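Local coordinates for protein cryptochrome DASH (Arabidopsis thaliana, PDB 2J4D) that repairs cyclobutane pyrimidine dimers in single-stranded DNA as a photolyase, binds FAD and a folate light antenna, and may serve as a blue-light photoreceptor, at residues V52-A57 against C296-F301; T138-K143 against K168-W173; T176-D181 against C205-S210; D182-V187 against K199-K204. All blocks are in the same frame, centred on the assembly; numbering follows the deposited sequence.

Contact 1: V52-A57 against C296-F301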
loop_
_atom_site.group_PDB
_atom_site.type_symbol
_atom_site.label_atom_id
_atom_site.label_comp_id
_atom_site.label_asym_id
_atom_site.label_seq_id
_atom_site.Cartn_x
_atom_site.Cartn_y
_atom_site.Cartn_z
ATOM N N VAL A 52 4.338 1.440 15.119
ATOM C CA VAL A 52 4.215 1.123 16.529
ATOM C C VAL A 52 2.740 1.284 16.899
ATOM O O VAL A 52 2.166 0.435 17.579
ATOM C CB VAL A 52 5.070 2.079 17.391
ATOM C CG1 VAL A 52 4.771 1.871 18.864
ATOM C CG2 VAL A 52 6.538 1.834 17.117
ATOM N N LEU A 53 2.115 2.360 16.426
ATOM C CA LEU A 53 0.703 2.605 16.729
ATOM C C LEU A 53 -0.243 1.511 16.248
ATOM O O LEU A 53 -0.051 0.932 15.176
ATOM C CB LEU A 53 0.222 3.919 16.105
ATOM C CG LEU A 53 0.437 5.263 16.797
ATOM C CD1 LEU A 53 -0.271 6.339 15.996
ATOM C CD2 LEU A 53 -0.119 5.223 18.213
ATOM N N ASP A 54 -1.270 1.246 17.050
ATOM C CA ASP A 54 -2.301 0.279 16.698
ATOM C C ASP A 54 -1.738 -0.981 16.049
ATOM O O ASP A 54 -2.216 -1.426 15.001
ATOM C CB ASP A 54 -3.306 0.964 15.760
ATOM C CG ASP A 54 -4.475 0.072 15.398
ATOM O OD1 ASP A 54 -4.942 -0.682 16.274
ATOM O OD2 ASP A 54 -4.938 0.137 14.242
ATOM N N ASN A 55 -0.719 -1.550 16.682
ATOM C CA ASN A 55 -0.073 -2.758 16.183
ATOM C C ASN A 55 -0.362 -3.908 17.148
ATOM O O ASN A 55 0.274 -4.003 18.201
ATOM C CB ASN A 55 1.444 -2.542 16.094
ATOM C CG ASN A 55 2.158 -3.703 15.418
ATOM O OD1 ASN A 55 1.763 -4.851 15.563
ATOM N ND2 ASN A 55 3.219 -3.402 14.688
ATOM N N ASP A 56 -1.315 -4.770 16.786
ATOM C CA ASP A 56 -1.689 -5.910 17.622
ATOM C C ASP A 56 -0.592 -6.947 17.798
ATOM O O ASP A 56 -0.517 -7.601 18.844
ATOM C CB ASP A 56 -2.927 -6.617 17.063
ATOM C CG ASP A 56 -4.199 -5.854 17.333
ATOM O OD1 ASP A 56 -4.285 -5.206 18.394
ATOM O OD2 ASP A 56 -5.116 -5.913 16.495
ATOM N N ALA A 57 0.240 -7.133 16.777
ATOM C CA ALA A 57 1.320 -8.112 16.899
ATOM C C ALA A 57 2.293 -7.629 17.978
ATOM O O ALA A 57 2.722 -8.406 18.838
ATOM C CB ALA A 57 2.038 -8.286 15.556
ATOM N N CYS A 296 2.444 1.574 7.733
ATOM C CA CYS A 296 2.979 2.696 8.516
ATOM C C CYS A 296 1.846 3.341 9.309
ATOM O O CYS A 296 2.077 3.964 10.346
ATOM C CB CYS A 296 3.626 3.747 7.614
ATOM S SG CYS A 296 5.139 3.180 6.826
ATOM N N ILE A 297 0.631 3.225 8.783
ATOM C CA ILE A 297 -0.571 3.714 9.465
ATOM C C ILE A 297 -1.628 2.637 9.255
ATOM O O ILE A 297 -1.512 1.801 8.350
ATOM C CB ILE A 297 -1.111 5.068 8.909
ATOM C CG1 ILE A 297 -1.420 4.940 7.414
ATOM C CG2 ILE A 297 -0.122 6.199 9.221
ATOM C CD1 ILE A 297 -2.034 6.192 6.801
ATOM N N SER A 298 -2.650 2.638 10.097
ATOM C CA SER A 298 -3.685 1.627 9.995
ATOM C C SER A 298 -5.066 2.254 9.883
ATOM O O SER A 298 -5.294 3.368 10.346
ATOM C CB SER A 298 -3.638 0.718 11.219
ATOM O OG SER A 298 -4.070 1.427 12.361
ATOM N N PRO A 299 -6.012 1.529 9.272
ATOM C CA PRO A 299 -7.377 2.020 9.099
ATOM C C PRO A 299 -8.142 2.242 10.396
ATOM O O PRO A 299 -9.028 3.094 10.443
ATOM C CB PRO A 299 -8.020 0.967 8.185
ATOM C CG PRO A 299 -7.225 -0.260 8.440
ATOM C CD PRO A 299 -5.816 0.246 8.574
ATOM N N ARG A 300 -7.819 1.497 11.453
ATOM C CA ARG A 300 -8.527 1.714 12.707
ATOM C C ARG A 300 -8.139 3.076 13.240
ATOM O O ARG A 300 -8.972 3.792 13.793
ATOM C CB ARG A 300 -8.223 0.610 13.727
ATOM C CG ARG A 300 -8.836 -0.715 13.319
ATOM C CD ARG A 300 -8.733 -1.767 14.403
ATOM N NE ARG A 300 -7.355 -1.991 14.822
ATOM C CZ ARG A 300 -6.897 -3.156 15.266
ATOM N NH1 ARG A 300 -7.713 -4.200 15.345
ATOM N NH2 ARG A 300 -5.625 -3.283 15.624
ATOM N N PHE A 301 -6.872 3.439 13.064
ATOM C CA PHE A 301 -6.387 4.754 13.483
ATOM C C PHE A 301 -7.085 5.835 12.646
ATOM O O PHE A 301 -7.616 6.814 13.181
ATOM C CB PHE A 301 -4.869 4.834 13.283
ATOM C CG PHE A 301 -4.330 6.235 13.249
ATOM C CD1 PHE A 301 -4.388 7.051 14.375
ATOM C CD2 PHE A 301 -3.770 6.748 12.081
ATOM C CE1 PHE A 301 -3.897 8.353 14.338
ATOM C CE2 PHE A 301 -3.277 8.053 12.036
ATOM C CZ PHE A 301 -3.340 8.858 13.167
HETATM O O HOH W 1 -6.410 -1.119 11.477
HETATM O O HOH W 2 -7.940 -6.145 17.614
#
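R300 reaches across to two carboxylates at once, and its NH2 makes a salt bridge to each. R300 NH2 lies 2.8 Å from D54 OD1 and 2.8 Å from D56 OD2, meeting both oxygens from above their carboxylate planes. The bond to D56 is the straighter (165°), with OD2 in the guanidinium plane, while D54 OD1 is tilted out of that plane. R300 NE adds weak bonds to both D54 oxygens, and a water donates to D56 OD2 and accepts a weak bond from R300 NH1. D54 CG stands anti to the backbone N (chi1 -176°), which turns the carboxylate to the other segment; there OD2 also accepts from S298 OG, although the modelled separation is too short to trust. In the next shell T211 holds both acids, its N bonding to D54 OD1 and its OG1 to D56 OD1. Alongside, L53 CD1 comes to 4.5 Å from F301 CE1. N55 and S298 sit at the N-cap positions of helices 56-63 and 299-312, so the network joins the starts of two helices, one from the alpha/beta domain and one from the helical part. Helix 12-26 packs on L53 and F301, and helix 252-265 touches I297 and F301.

Contact 2: T138-K143 against K168-W173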
loop_
_atom_site.group_PDB
_atom_site.type_symbol
_atom_site.label_atom_id
_atom_site.label_comp_id
_atom_site.label_asym_id
_atom_site.label_seq_id
_atom_site.Cartn_x
_atom_site.Cartn_y
_atom_site.Cartn_z
ATOM N N THR A 138 8.324 -17.612 21.249
ATOM C CA THR A 138 7.424 -17.354 20.139
ATOM C C THR A 138 7.964 -16.326 19.155
ATOM O O THR A 138 8.882 -15.566 19.462
ATOM C CB THR A 138 6.107 -16.781 20.662
ATOM O OG1 THR A 138 6.402 -15.623 21.455
ATOM C CG2 THR A 138 5.371 -17.777 21.528
ATOM N N VAL A 139 7.388 -16.336 17.958
ATOM C CA VAL A 139 7.701 -15.350 16.933
ATOM C C VAL A 139 6.309 -14.861 16.534
ATOM O O VAL A 139 5.474 -15.653 16.087
ATOM C CB VAL A 139 8.386 -15.950 15.691
ATOM C CG1 VAL A 139 8.544 -14.861 14.620
ATOM C CG2 VAL A 139 9.750 -16.522 16.062
ATOM N N PHE A 140 6.057 -13.574 16.743
ATOM C CA PHE A 140 4.780 -12.949 16.409
ATOM C C PHE A 140 4.902 -12.182 15.096
ATOM O O PHE A 140 5.935 -11.578 14.818
ATOM C CB PHE A 140 4.372 -11.961 17.509
ATOM C CG PHE A 140 3.778 -12.612 18.721
ATOM C CD1 PHE A 140 2.448 -13.009 18.727
ATOM C CD2 PHE A 140 4.554 -12.845 19.853
ATOM C CE1 PHE A 140 1.893 -13.632 19.847
ATOM C CE2 PHE A 140 4.011 -13.465 20.976
ATOM C CZ PHE A 140 2.676 -13.859 20.973
ATOM N N ALA A 141 3.840 -12.206 14.299
ATOM C CA ALA A 141 3.825 -11.482 13.038
ATOM C C ALA A 141 2.384 -11.355 12.579
ATOM O O ALA A 141 1.501 -12.064 13.065
ATOM C CB ALA A 141 4.641 -12.220 11.985
ATOM N N HIS A 142 2.147 -10.437 11.653
ATOM C CA HIS A 142 0.810 -10.265 11.117
ATOM C C HIS A 142 0.600 -11.288 10.023
ATOM O O HIS A 142 1.522 -11.617 9.280
ATOM C CB HIS A 142 0.634 -8.856 10.561
ATOM C CG HIS A 142 0.301 -7.848 11.611
ATOM N ND1 HIS A 142 -0.892 -7.865 12.303
ATOM C CD2 HIS A 142 1.007 -6.805 12.103
ATOM C CE1 HIS A 142 -0.906 -6.873 13.176
ATOM N NE2 HIS A 142 0.235 -6.214 13.076
ATOM N N LYS A 143 -0.626 -11.787 9.935
ATOM C CA LYS A 143 -1.000 -12.777 8.936
ATOM C C LYS A 143 -1.144 -12.108 7.577
ATOM O O LYS A 143 -1.722 -11.023 7.475
ATOM C CB LYS A 143 -2.343 -13.402 9.319
ATOM C CG LYS A 143 -2.830 -14.507 8.374
ATOM C CD LYS A 143 -2.127 -15.832 8.676
ATOM C CE LYS A 143 -2.538 -16.922 7.693
ATOM N NZ LYS A 143 -1.976 -16.659 6.336
ATOM N N LYS A 168 7.001 -21.423 18.578
ATOM C CA LYS A 168 5.806 -21.209 17.848
ATOM C C LYS A 168 5.660 -19.900 17.117
ATOM O O LYS A 168 5.947 -18.833 17.653
ATOM C CB LYS A 168 4.668 -21.413 18.847
ATOM C CG LYS A 168 4.852 -20.690 20.198
ATOM C CD LYS A 168 4.799 -21.683 21.368
ATOM C CE LYS A 168 5.276 -21.068 22.693
ATOM N NZ LYS A 168 4.209 -20.386 23.491
ATOM N N LEU A 169 5.205 -20.009 15.874
ATOM C CA LEU A 169 4.935 -18.835 15.066
ATOM C C LEU A 169 3.473 -18.466 15.329
ATOM O O LEU A 169 2.573 -19.272 15.101
ATOM C CB LEU A 169 5.124 -19.126 13.572
ATOM C CG LEU A 169 4.749 -17.979 12.617
ATOM C CD1 LEU A 169 5.644 -16.776 12.877
ATOM C CD2 LEU A 169 4.894 -18.429 11.172
ATOM N N GLU A 170 3.244 -17.253 15.817
ATOM C CA GLU A 170 1.896 -16.775 16.117
ATOM C C GLU A 170 1.545 -15.678 15.121
ATOM O O GLU A 170 2.094 -14.583 15.216
ATOM C CB GLU A 170 1.846 -16.173 17.522
ATOM C CG GLU A 170 2.165 -17.129 18.655
ATOM C CD GLU A 170 1.108 -18.198 18.822
ATOM O OE1 GLU A 170 -0.036 -17.980 18.359
ATOM O OE2 GLU A 170 1.418 -19.248 19.425
ATOM N N LEU A 171 0.641 -15.970 14.190
ATOM C CA LEU A 171 0.234 -14.996 13.171
ATOM C C LEU A 171 -1.037 -14.287 13.627
ATOM O O LEU A 171 -2.021 -14.923 13.988
ATOM C CB LEU A 171 0.024 -15.709 11.828
ATOM C CG LEU A 171 1.307 -16.393 11.318
ATOM C CD1 LEU A 171 1.018 -17.291 10.142
ATOM C CD2 LEU A 171 2.327 -15.328 10.942
ATOM N N ILE A 172 -1.007 -12.960 13.607
ATOM C CA ILE A 172 -2.131 -12.161 14.067
ATOM C C ILE A 172 -2.831 -11.447 12.918
ATOM O O ILE A 172 -2.176 -10.841 12.072
ATOM C CB ILE A 172 -1.635 -11.092 15.062
ATOM C CG1 ILE A 172 -0.737 -11.740 16.119
ATOM C CG2 ILE A 172 -2.810 -10.362 15.687
ATOM C CD1 ILE A 172 -1.395 -12.864 16.881
ATOM N N TRP A 173 -4.157 -11.507 12.877
ATOM C CA TRP A 173 -4.855 -10.800 11.813
ATOM C C TRP A 173 -4.768 -9.299 12.066
ATOM O O TRP A 173 -4.921 -8.838 13.197
ATOM C CB TRP A 173 -6.334 -11.191 11.732
ATOM C CG TRP A 173 -6.995 -10.491 10.592
ATOM C CD1 TRP A 173 -7.675 -9.301 10.628
ATOM C CD2 TRP A 173 -6.914 -10.863 9.216
ATOM N NE1 TRP A 173 -8.012 -8.906 9.351
ATOM C CE2 TRP A 173 -7.554 -9.846 8.466
ATOM C CE3 TRP A 173 -6.353 -11.956 8.539
ATOM C CZ2 TRP A 173 -7.647 -9.891 7.077
ATOM C CZ3 TRP A 173 -6.445 -12.000 7.152
ATOM C CH2 TRP A 173 -7.087 -10.972 6.438
#
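Strands 138-142 and 168-172 run parallel, T138 beside K168 through to H142 beside I172, their axes 4.5 Å apart at closest and 24° from one another. V139 N, E170 N, A141 N and I172 N give the regular bonds, and the last acceptor, I172 O, has two donors. K143 N (2.8 Å from I172 O) and H142 ND1 (3.2 Å from I172 O) arrive from opposite faces of the carbonyl. NE2 of H142 also bonds to N55 OD1, so both ring nitrogens are engaged. With a leucine in place of H142, I172 O would probably lose its second donor and N55 OD1 its imidazole partner. The two strands and helix 147-161 make a beta-alpha-beta crossover in the Rossmann-like parallel sheet of the photolyase alpha/beta domain, with 168-172 outermost. On the F140 face, that ring lies beside E170, its CD1 3.4 Å from E170 CB, and I172 CD1 comes to the ring edge. The opposite face, which helix 147-161 covers, pairs V139 CG1 with L169 CD1 at 3.9 Å and A141 CB with L171 CD2 at 4.0 Å. Bent at chi2 (80°), K143 lays CD 3.8 Å from L171 CD1 before NZ reaches its salt bridge with E153.

Contact 3: T176-D181 against C205-S210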
loop_
_atom_site.group_PDB
_atom_site.type_symbol
_atom_site.label_atom_id
_atom_site.label_comp_id
_atom_site.label_asym_id
_atom_site.label_seq_id
_atom_site.Cartn_x
_atom_site.Cartn_y
_atom_site.Cartn_z
ATOM N N THR A 176 -6.853 -4.805 8.157
ATOM C CA THR A 176 -8.183 -4.334 7.725
ATOM C C THR A 176 -8.950 -3.452 8.709
ATOM O O THR A 176 -8.702 -3.498 9.909
ATOM C CB THR A 176 -9.078 -5.520 7.350
ATOM O OG1 THR A 176 -9.207 -6.390 8.480
ATOM C CG2 THR A 176 -8.480 -6.288 6.174
ATOM N N MET A 177 -9.891 -2.653 8.197
ATOM C CA MET A 177 -10.669 -1.767 9.059
ATOM C C MET A 177 -11.683 -2.603 9.815
ATOM O O MET A 177 -11.887 -2.409 11.008
ATOM C CB MET A 177 -11.379 -0.677 8.258
ATOM C CG MET A 177 -11.943 0.433 9.140
ATOM S SD MET A 177 -12.263 1.934 8.206
ATOM C CE MET A 177 -13.606 1.388 7.131
ATOM N N TYR A 178 -12.330 -3.518 9.102
ATOM C CA TYR A 178 -13.256 -4.449 9.720
ATOM C C TYR A 178 -12.431 -5.719 9.923
ATOM O O TYR A 178 -11.789 -6.201 8.993
ATOM C CB TYR A 178 -14.448 -4.745 8.805
ATOM C CG TYR A 178 -15.456 -3.629 8.773
ATOM C CD1 TYR A 178 -15.410 -2.650 7.783
ATOM C CD2 TYR A 178 -16.441 -3.529 9.757
ATOM C CE1 TYR A 178 -16.322 -1.595 7.774
ATOM C CE2 TYR A 178 -17.360 -2.474 9.758
ATOM C CZ TYR A 178 -17.291 -1.514 8.763
ATOM O OH TYR A 178 -18.190 -0.474 8.757
ATOM N N HIS A 179 -12.451 -6.257 11.135
ATOM C CA HIS A 179 -11.685 -7.459 11.455
ATOM C C HIS A 179 -12.282 -8.718 10.830
ATOM O O HIS A 179 -13.497 -8.895 10.814
ATOM C CB HIS A 179 -11.601 -7.618 12.980
ATOM C CG HIS A 179 -10.519 -8.545 13.437
ATOM N ND1 HIS A 179 -10.568 -9.906 13.234
ATOM C CD2 HIS A 179 -9.360 -8.304 14.095
ATOM C CE1 HIS A 179 -9.486 -10.467 13.746
ATOM N NE2 HIS A 179 -8.737 -9.516 14.276
ATOM N N LYS A 180 -11.422 -9.601 10.328
ATOM C CA LYS A 180 -11.888 -10.832 9.696
ATOM C C LYS A 180 -12.807 -11.660 10.607
ATOM O O LYS A 180 -13.811 -12.209 10.149
ATOM C CB LYS A 180 -10.686 -11.683 9.264
ATOM C CG LYS A 180 -11.049 -12.893 8.401
ATOM C CD LYS A 180 -9.793 -13.553 7.826
ATOM C CE LYS A 180 -9.321 -14.726 8.664
ATOM N NZ LYS A 180 -10.211 -15.913 8.500
ATOM N N ASP A 181 -12.468 -11.739 11.891
ATOM C CA ASP A 181 -13.252 -12.516 12.847
ATOM C C ASP A 181 -14.627 -11.930 13.159
ATOM O O ASP A 181 -15.498 -12.640 13.677
ATOM C CB ASP A 181 -12.488 -12.675 14.165
ATOM C CG ASP A 181 -11.213 -13.468 14.008
ATOM O OD1 ASP A 181 -11.094 -14.201 13.012
ATOM O OD2 ASP A 181 -10.337 -13.366 14.889
ATOM N N CYS A 205 -21.652 -5.062 11.451
ATOM C CA CYS A 205 -20.364 -5.031 12.137
ATOM C C CYS A 205 -20.014 -3.686 12.717
ATOM O O CYS A 205 -20.552 -2.653 12.314
ATOM C CB CYS A 205 -19.230 -5.411 11.186
ATOM S SG CYS A 205 -19.429 -6.962 10.350
ATOM N N SER A 206 -19.081 -3.720 13.659
ATOM C CA SER A 206 -18.562 -2.523 14.297
ATOM C C SER A 206 -17.070 -2.509 13.988
ATOM O O SER A 206 -16.469 -3.558 13.730
ATOM C CB SER A 206 -18.752 -2.578 15.817
ATOM O OG SER A 206 -20.108 -2.405 16.173
ATOM N N ILE A 207 -16.478 -1.322 14.002
ATOM C CA ILE A 207 -15.051 -1.180 13.766
ATOM C C ILE A 207 -14.428 -1.131 15.158
ATOM O O ILE A 207 -14.871 -0.365 16.012
ATOM C CB ILE A 207 -14.743 0.130 13.005
ATOM C CG1 ILE A 207 -15.327 0.055 11.590
ATOM C CG2 ILE A 207 -13.233 0.358 12.935
ATOM C CD1 ILE A 207 -15.172 1.338 10.794
ATOM N N ARG A 208 -13.419 -1.957 15.404
ATOM C CA ARG A 208 -12.777 -1.981 16.714
ATOM C C ARG A 208 -11.950 -0.730 16.966
ATOM O O ARG A 208 -11.398 -0.143 16.031
ATOM C CB ARG A 208 -11.856 -3.196 16.838
ATOM C CG ARG A 208 -12.541 -4.540 16.617
ATOM C CD ARG A 208 -11.545 -5.670 16.781
ATOM N NE ARG A 208 -12.132 -6.988 16.547
ATOM C CZ ARG A 208 -11.515 -8.132 16.834
ATOM N NH1 ARG A 208 -10.301 -8.118 17.364
ATOM N NH2 ARG A 208 -12.109 -9.290 16.598
ATOM N N SER A 209 -11.870 -0.324 18.232
ATOM C CA SER A 209 -11.061 0.830 18.615
ATOM C C SER A 209 -9.630 0.419 18.296
ATOM O O SER A 209 -9.316 -0.774 18.274
ATOM C CB SER A 209 -11.179 1.101 20.123
ATOM O OG SER A 209 -12.512 1.393 20.490
ATOM N N SER A 210 -8.759 1.387 18.046
ATOM C CA SER A 210 -7.380 1.048 17.745
ATOM C C SER A 210 -6.732 0.537 19.031
ATOM O O SER A 210 -7.114 0.942 20.129
ATOM C CB SER A 210 -6.634 2.275 17.205
ATOM O OG SER A 210 -6.486 3.268 18.198
HETATM O O HOH W 3 -12.275 -3.578 13.402
HETATM O O HOH W 4 -20.113 -0.412 10.560
HETATM O O HOH W 5 -14.356 -5.381 13.178
HETATM O O HOH W 6 -10.828 -11.847 16.992
#
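H179 carries CG opposite the backbone N (chi1 -162°), its CB toward the 205-210 loop, and R208, extended from CG to NE, slides its guanidinium flat over that ring. The planes are 9° apart and the group centres 3.8 Å, with R208 NH2 above the middle of the imidazole. D181 N donates to H179 ND1 (3.0 Å) almost exactly in the ring plane, which fixes the ring's rotation. R208 NE pairs with D182, and a water at the guanidinium edge links NH2 to D181 OD2. Were H179 a serine, R208 would likely lose the flat surface it stacks on and D181 N its in-plane acceptor. These two loops flank helix 194-204 in the connection leaving the alpha/beta sheet, and they cross at a steep angle without any direct hydrogen bond. Waters bridge from M177 O to R208 N, from H179 N to S206 O, and from Y178 OH to C205 O. I207 packs against both M177 and Y178: its CG1 lies 4.0 Å from the Y178 ring centroid, a CH-pi contact over the face, and its CD1 is 3.7 Å from M177 CG. C205 CB lies 3.7 Å from Y178 CD2. D330 accepts from the backbone nitrogens of M177 and Y178.

Contact 4: D182-V187 against K199-K204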
loop_
_atom_site.group_PDB
_atom_site.type_symbol
_atom_site.label_atom_id
_atom_site.label_comp_id
_atom_site.label_asym_id
_atom_site.label_seq_id
_atom_site.Cartn_x
_atom_site.Cartn_y
_atom_site.Cartn_z
ATOM N N ASP A 182 -14.825 -10.647 12.847
ATOM C CA ASP A 182 -16.095 -9.977 13.129
ATOM C C ASP A 182 -17.069 -9.951 11.959
ATOM O O ASP A 182 -18.202 -9.495 12.120
ATOM C CB ASP A 182 -15.868 -8.520 13.567
ATOM C CG ASP A 182 -15.027 -8.391 14.821
ATOM O OD1 ASP A 182 -15.005 -9.331 15.641
ATOM O OD2 ASP A 182 -14.398 -7.326 14.999
ATOM N N LEU A 183 -16.629 -10.404 10.787
ATOM C CA LEU A 183 -17.471 -10.405 9.590
ATOM C C LEU A 183 -18.730 -11.253 9.722
ATOM O O LEU A 183 -18.763 -12.220 10.479
ATOM C CB LEU A 183 -16.672 -10.898 8.382
ATOM C CG LEU A 183 -15.501 -10.019 7.937
ATOM C CD1 LEU A 183 -14.787 -10.691 6.774
ATOM C CD2 LEU A 183 -16.015 -8.651 7.518
ATOM N N PRO A 184 -19.790 -10.890 8.984
ATOM C CA PRO A 184 -21.050 -11.638 9.029
ATOM C C PRO A 184 -21.026 -12.860 8.114
ATOM O O PRO A 184 -22.068 -13.395 7.757
ATOM C CB PRO A 184 -22.081 -10.603 8.591
ATOM C CG PRO A 184 -21.314 -9.776 7.605
ATOM C CD PRO A 184 -19.959 -9.608 8.271
ATOM N N PHE A 185 -19.826 -13.280 7.721
ATOM C CA PHE A 185 -19.650 -14.450 6.863
ATOM C C PHE A 185 -18.183 -14.867 6.831
ATOM O O PHE A 185 -17.300 -14.050 7.089
ATOM C CB PHE A 185 -20.145 -14.170 5.425
ATOM C CG PHE A 185 -19.999 -12.726 4.980
ATOM C CD1 PHE A 185 -18.756 -12.096 4.980
ATOM C CD2 PHE A 185 -21.117 -11.994 4.586
ATOM C CE1 PHE A 185 -18.630 -10.756 4.600
ATOM C CE2 PHE A 185 -21.005 -10.653 4.203
ATOM C CZ PHE A 185 -19.758 -10.031 4.211
ATOM N N ASP A 186 -17.916 -16.144 6.568
ATOM C CA ASP A 186 -16.529 -16.584 6.462
ATOM C C ASP A 186 -16.118 -16.038 5.100
ATOM O O ASP A 186 -16.970 -15.905 4.222
ATOM C CB ASP A 186 -16.412 -18.109 6.447
ATOM C CG ASP A 186 -14.963 -18.576 6.346
ATOM O OD1 ASP A 186 -14.250 -18.534 7.372
ATOM O OD2 ASP A 186 -14.525 -18.962 5.239
ATOM N N VAL A 187 -14.835 -15.733 4.908
ATOM C CA VAL A 187 -14.383 -15.175 3.631
ATOM C C VAL A 187 -14.632 -16.064 2.422
ATOM O O VAL A 187 -14.706 -15.576 1.292
ATOM C CB VAL A 187 -12.884 -14.790 3.672
ATOM C CG1 VAL A 187 -12.676 -13.656 4.669
ATOM C CG2 VAL A 187 -12.036 -15.992 4.052
ATOM N N LYS A 199 -22.788 -3.185 2.341
ATOM C CA LYS A 199 -24.041 -3.062 3.076
ATOM C C LYS A 199 -24.066 -3.999 4.274
ATOM O O LYS A 199 -24.555 -3.630 5.341
ATOM C CB LYS A 199 -25.241 -3.358 2.169
ATOM C CG LYS A 199 -25.459 -2.332 1.072
ATOM C CD LYS A 199 -26.811 -2.535 0.397
ATOM C CE LYS A 199 -26.970 -1.631 -0.821
ATOM N NZ LYS A 199 -26.802 -0.184 -0.503
ATOM N N SER A 200 -23.518 -5.201 4.102
ATOM C CA SER A 200 -23.501 -6.185 5.180
ATOM C C SER A 200 -22.621 -5.819 6.361
ATOM O O SER A 200 -23.063 -5.892 7.507
ATOM C CB SER A 200 -23.074 -7.558 4.655
ATOM O OG SER A 200 -23.976 -8.006 3.668
ATOM N N VAL A 201 -21.373 -5.440 6.106
ATOM C CA VAL A 201 -20.508 -5.089 7.222
ATOM C C VAL A 201 -20.991 -3.824 7.917
ATOM O O VAL A 201 -20.934 -3.735 9.142
ATOM C CB VAL A 201 -19.025 -4.925 6.792
ATOM C CG1 VAL A 201 -18.508 -6.252 6.245
ATOM C CG2 VAL A 201 -18.885 -3.822 5.751
ATOM N N GLU A 202 -21.487 -2.855 7.150
ATOM C CA GLU A 202 -21.966 -1.608 7.746
ATOM C C GLU A 202 -23.219 -1.827 8.576
ATOM O O GLU A 202 -23.473 -1.109 9.538
ATOM C CB GLU A 202 -22.237 -0.556 6.665
ATOM C CG GLU A 202 -20.975 -0.064 5.975
ATOM C CD GLU A 202 -21.192 1.199 5.168
ATOM O OE1 GLU A 202 -22.000 1.177 4.219
ATOM O OE2 GLU A 202 -20.545 2.217 5.488
ATOM N N ALA A 203 -24.002 -2.831 8.211
ATOM C CA ALA A 203 -25.222 -3.106 8.948
ATOM C C ALA A 203 -25.018 -4.068 10.114
ATOM O O ALA A 203 -25.696 -3.962 11.141
ATOM C CB ALA A 203 -26.282 -3.658 8.007
ATOM N N LYS A 204 -24.069 -4.989 9.980
ATOM C CA LYS A 204 -23.876 -5.975 11.033
ATOM C C LYS A 204 -22.557 -5.968 11.792
ATOM O O LYS A 204 -22.362 -6.786 12.693
ATOM C CB LYS A 204 -24.099 -7.369 10.452
ATOM C CG LYS A 204 -25.375 -7.501 9.647
ATOM C CD LYS A 204 -25.539 -8.924 9.163
ATOM C CE LYS A 204 -26.547 -9.029 8.038
ATOM N NZ LYS A 204 -26.639 -10.439 7.558
#
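The ring of F185 comes up to S200 with its CE2 3.8 Å from S200 CB, and carries P184 CG on one face, 3.5 Å above the ring plane and offset toward the rim. V201 CG1 is a more distant neighbour, 4.5 Å from F185 CZ. This is the loop after the last strand of the alpha/beta sheet folding back onto the C-terminal turns of helix 194-204, the helix it leads into. No hydrogen bond crosses; the surfaces meet through carbon. S200, V201 and K204, one helical turn between the first and last, present the side that receives the loop. P184 bridges all three: its CG faces S200 CB, its CD lies 4.2 Å from V201 CG1, and its CB rests 3.9 Å from K204 CD on the aliphatic part of an extended lysine. S200 meets the ring with CB, while its hydroxyl bonds to Q196 O within the helix. The chi1 of F185, 31°, is away from a staggered value; since this residue also touches a crystal neighbour, the lattice may contribute to that pose. L190 and P191 pack on F185 as well, and F334 of helix 317-339 covers L183. The intervening stretch supplies F188, D189 and D192, which line a pocket of bound methenyltetrahydrofolate, while the contact itself is surface packing. L183 and V201 lie side by side and point the same way, with L183 CD2 3.7 Å from V201 CG1.

How the contacts relate
Contact 1 closes a long loop of the chain within which the other three fall, and contact 4 is nested again inside contact 3. The closest neighbours are contacts 3 and 4, centres 10 Å apart and tied by the salt bridge R208 NE to D182 OD2 at 2.8 Å. Contacts 1 and 3 pack directly, P299 CG lying 3.6 Å from M177 N, whereas contacts 1 and 4 do not touch. Contact 2 meets contact 1 through H142 and N55 and contact 3 through W173. Side chains of contacts 3 and 1 come nearest FAD, M177 at about 9 Å and S298 at about 11 Å; K143 of contact 2 is about 11 Å from a bound folate.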